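Local atomic coordinates of sigma C capsid protein (Avian reovirus, PDB entry 2BSF), a protein that serves as the cell-attachment fibre of the virus, its carboxy-terminal receptor-binding region combining a triple beta-spiral shaft with a beta-barrel head, and induces apoptosis. Residues A[130-135]-A[163-168]. Sequence-based numbering, arbitrary orientation.
With SO4 (sulfate ion), chain B.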
ATOM      1  N   PHE A 130       6.859  12.412  18.440  1.00 13.74           N
ATOM      2  CA  PHE A 130       8.043  12.599  19.262  1.00 14.08           C
ATOM      3  C   PHE A 130       7.553  13.086  20.621  1.00 18.34           C
ATOM      4  O   PHE A 130       6.387  13.480  20.782  1.00 18.00           O
ATOM      5  CB  PHE A 130       9.003  13.626  18.620  1.00  9.84           C
ATOM      6  CG  PHE A 130       8.352  14.956  18.350  1.00 17.21           C
ATOM      7  CD1 PHE A 130       8.304  15.938  19.341  1.00 15.68           C
ATOM      8  CD2 PHE A 130       7.741  15.219  17.116  1.00 15.05           C
ATOM      9  CE1 PHE A 130       7.664  17.181  19.106  1.00 18.87           C
ATOM     10  CE2 PHE A 130       7.085  16.451  16.873  1.00 11.87           C
ATOM     11  CZ  PHE A 130       7.054  17.425  17.858  1.00 18.70           C
ATOM     12  N   THR A 131       8.446  13.069  21.600  1.00 19.36           N
ATOM     13  CA  THR A 131       8.100  13.565  22.929  1.00 18.15           C
ATOM     14  C   THR A 131       8.845  14.872  23.132  1.00 16.26           C
ATOM     15  O   THR A 131      10.022  15.019  22.747  1.00 15.56           O
ATOM     16  CB  THR A 131       8.524  12.582  24.029  1.00 21.15           C
ATOM     17  OG1 THR A 131       9.942  12.513  24.043  1.00 32.55           O
ATOM     18  CG2 THR A 131       8.025  11.223  23.755  1.00 11.25           C
ATOM     19  N   ARG A 132       8.170  15.836  23.735  1.00 19.36           N
ATOM     20  CA  ARG A 132       8.821  17.097  24.084  1.00 21.03           C
ATOM     21  C   ARG A 132       8.273  17.540  25.452  1.00 22.00           C
ATOM     22  O   ARG A 132       7.066  17.630  25.614  1.00 21.03           O
ATOM     23  CB  ARG A 132       8.543  18.142  23.024  1.00 18.81           C
ATOM     24  CG  ARG A 132       9.035  19.577  23.367  1.00 26.77           C
ATOM     25  CD  ARG A 132       8.369  20.608  22.451  1.00 24.31           C
ATOM     26  NE  ARG A 132       8.711  21.993  22.805  1.00 21.29           N
ATOM     27  CZ  ARG A 132       9.131  22.931  21.955  1.00 24.27           C
ATOM     28  NH1 ARG A 132       9.254  22.690  20.632  1.00 15.75           N
ATOM     29  NH2 ARG A 132       9.412  24.133  22.432  1.00 23.31           N
ATOM     30  N   ASP A 133       9.156  17.828  26.412  1.00 25.32           N
ATOM     31  CA  ASP A 133       8.730  18.117  27.825  1.00 30.65           C
ATOM     32  C   ASP A 133       7.682  17.139  28.326  1.00 28.93           C
ATOM     33  O   ASP A 133       6.625  17.566  28.820  1.00 29.34           O
ATOM     34  CB  ASP A 133       8.169  19.541  27.991  1.00 32.20           C
ATOM     35  CG  ASP A 133       9.114  20.603  27.471  1.00 44.10           C
ATOM     36  OD1 ASP A 133      10.339  20.488  27.748  1.00 50.46           O
ATOM     37  OD2 ASP A 133       8.637  21.543  26.779  1.00 51.12           O
ATOM     38  N   SER A 134       7.960  15.844  28.158  1.00 28.02           N
ATOM     39  CA  SER A 134       7.089  14.762  28.639  1.00 30.06           C
ATOM     40  C   SER A 134       5.698  14.663  27.977  1.00 30.07           C
ATOM     41  O   SER A 134       4.847  13.915  28.448  1.00 30.53           O
ATOM     42  CB  SER A 134       6.933  14.815  30.173  1.00 32.84           C
ATOM     43  OG  SER A 134       8.166  15.136  30.799  1.00 37.74           O
ATOM     44  N   ALA A 135       5.451  15.422  26.909  1.00 27.61           N
ATOM     45  CA  ALA A 135       4.222  15.217  26.137  1.00 25.44           C
ATOM     46  C   ALA A 135       4.574  14.621  24.774  1.00 24.11           C
ATOM     47  O   ALA A 135       5.639  14.936  24.202  1.00 22.26           O
ATOM     48  CB  ALA A 135       3.487  16.524  25.954  1.00 22.85           C
ATOM     49  N   ALA A 163      14.504  23.930  22.132  1.00 25.84           N
ATOM     50  CA  ALA A 163      14.010  22.791  22.857  1.00 23.19           C
ATOM     51  C   ALA A 163      14.655  21.534  22.291  1.00 23.89           C
ATOM     52  O   ALA A 163      15.343  21.570  21.246  1.00 22.43           O
ATOM     53  CB  ALA A 163      12.525  22.738  22.753  1.00 23.95           C
ATOM     54  N   ASN A 164      14.491  20.428  23.001  1.00 22.71           N
ATOM     55  CA  ASN A 164      15.081  19.172  22.538  1.00 25.47           C
ATOM     56  C   ASN A 164      13.978  18.139  22.430  1.00 25.21           C
ATOM     57  O   ASN A 164      13.348  17.817  23.409  1.00 28.49           O
ATOM     58  CB  ASN A 164      16.196  18.670  23.485  1.00 23.29           C
ATOM     59  CG  ASN A 164      17.330  19.668  23.631  1.00 30.13           C
ATOM     60  OD1 ASN A 164      17.254  20.578  24.459  1.00 33.43           O
ATOM     61  ND2 ASN A 164      18.388  19.518  22.821  1.00 19.44           N
ATOM     62  N   ILE A 165      13.759  17.608  21.234  1.00 25.64           N
ATOM     63  CA  ILE A 165      12.733  16.575  21.072  1.00 22.32           C
ATOM     64  C   ILE A 165      13.408  15.185  21.047  1.00 17.96           C
ATOM     65  O   ILE A 165      14.568  15.070  20.659  1.00 14.10           O
ATOM     66  CB  ILE A 165      11.836  16.864  19.816  1.00 22.35           C
ATOM     67  CG1 ILE A 165      12.608  16.631  18.502  1.00 21.52           C
ATOM     68  CG2 ILE A 165      11.242  18.307  19.908  1.00 22.20           C
ATOM     69  CD1 ILE A 165      11.718  16.708  17.240  1.00 22.78           C
ATOM     70  N   ARG A 166      12.677  14.153  21.454  1.00 14.60           N
ATOM     71  CA  ARG A 166      13.225  12.811  21.597  1.00 17.11           C
ATOM     72  C   ARG A 166      12.194  11.804  21.115  1.00 16.08           C
ATOM     73  O   ARG A 166      11.060  12.165  20.890  1.00 18.52           O
ATOM     74  CB  ARG A 166      13.497  12.525  23.099  1.00 17.18           C
ATOM     75  CG  ARG A 166      14.507  13.439  23.690  1.00 20.75           C
ATOM     76  CD  ARG A 166      14.723  13.171  25.169  1.00 20.54           C
ATOM     77  NE  ARG A 166      15.912  13.911  25.552  1.00 22.28           N
ATOM     78  CZ  ARG A 166      15.901  15.152  26.019  1.00 23.82           C
ATOM     79  NH1 ARG A 166      14.739  15.792  26.215  1.00 18.31           N
ATOM     80  NH2 ARG A 166      17.060  15.744  26.318  1.00 18.60           N
ATOM     81  N   SER A 167      12.570  10.528  21.045  1.00 15.81           N
ATOM     82  CA  SER A 167      11.629   9.465  20.680  1.00 17.25           C
ATOM     83  C   SER A 167      10.877   9.799  19.378  1.00 15.90           C
ATOM     84  O   SER A 167       9.677   9.536  19.253  1.00 16.32           O
ATOM     85  CB  SER A 167      10.658   9.206  21.845  1.00 18.63           C
ATOM     86  OG  SER A 167      11.419   8.796  22.954  1.00 26.78           O
ATOM     87  N   LEU A 168      11.612  10.359  18.409  1.00 16.95           N
ATOM     88  CA  LEU A 168      11.043  10.748  17.126  1.00 17.30           C
ATOM     89  C   LEU A 168      10.858   9.490  16.321  1.00 17.84           C
ATOM     90  O   LEU A 168      11.821   8.712  16.145  1.00 15.97           O
ATOM     91  CB  LEU A 168      11.981  11.714  16.391  1.00 18.30           C
ATOM     92  CG  LEU A 168      11.652  12.119  14.934  1.00 19.14           C
ATOM     93  CD1 LEU A 168      10.375  12.981  14.778  1.00 14.99           C
ATOM     94  CD2 LEU A 168      12.849  12.866  14.388  1.00 15.87           C
TER
HETATM   95  S   SO4 B1327      11.063  14.217  28.327  1.00 53.64           S
HETATM   96  O1  SO4 B1327      12.026  13.386  27.590  1.00 51.87           O
HETATM   97  O2  SO4 B1327      11.761  15.211  29.148  1.00 52.99           O
HETATM   98  O3  SO4 B1327      10.323  13.357  29.255  1.00 51.57           O
HETATM   99  O4  SO4 B1327      10.184  14.935  27.377  1.00 39.64           O
HETATM  100  O   HOH W   1      11.929  15.248  25.164  1.00 28.27           O
HETATM  101  O   HOH W   2      10.150   9.731  25.260  1.00 41.36           O
HETATM  102  O   HOH W   3      11.944  18.256  25.885  1.00 29.37           O
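The Phe130 ring takes the Ile165 side chain over one face, CD1 of Ile165 standing 4.1 Å from the ring centroid in a CH-pi contact displaced toward the rim. Phe130 CD1 meets Ile165 CB at 3.7 Å, while CD1 of Leu168 approaches CB and CD2 of Phe130 obliquely. With chi1 of 56°, CG of Phe130 sits between its backbone N and carbonyl carbon, which holds the ring alongside the neighbouring strand; His137 also meets it. The Arg132 guanidinium carries the methyl of Ala163 over the centre of one face, CB lying 3.4 Å above the plane. An extended side chain, anti to the backbone N at CG (chi1 173°), brings it there. The Arg166 guanidinium has a water at its edge, in plane, which accepts from NH1 and lies within hydrogen-bonding distance of Thr131 O and a sulfate oxygen.

Between these groups runs the antiparallel hydrogen-bonded pair Thr131–Arg166: Thr131 N gives a nearly straight bond of 2.9 Å to Arg166 O, and Arg166 N returns one of 3.1 Å to Thr131 O. Beyond it the chain turns a corner at Ser167, yet Phe130 CA points its hydrogen at Ser167 O (3.5 Å), and a second water links the hydroxyls of Thr131 and Ser167.

The contact joins strands 124-132 and 163-175 of the beta-barrel head, where a type I' turn reverses the chain after Arg132. Around Phe130 its inner side is apolar, with Phe155 packed on Ile165 and Leu168, whereas the buried Arg132 charge is held by Thr157 O through NH1. On the polar side Ser134 OG donates to O3 of a sulfate, probably from crystallisation; the shorter N contact to O4 is doubtful. The Arg166 charge would probably favour an anion here; its hydrogen-bonded link is the water at NH1.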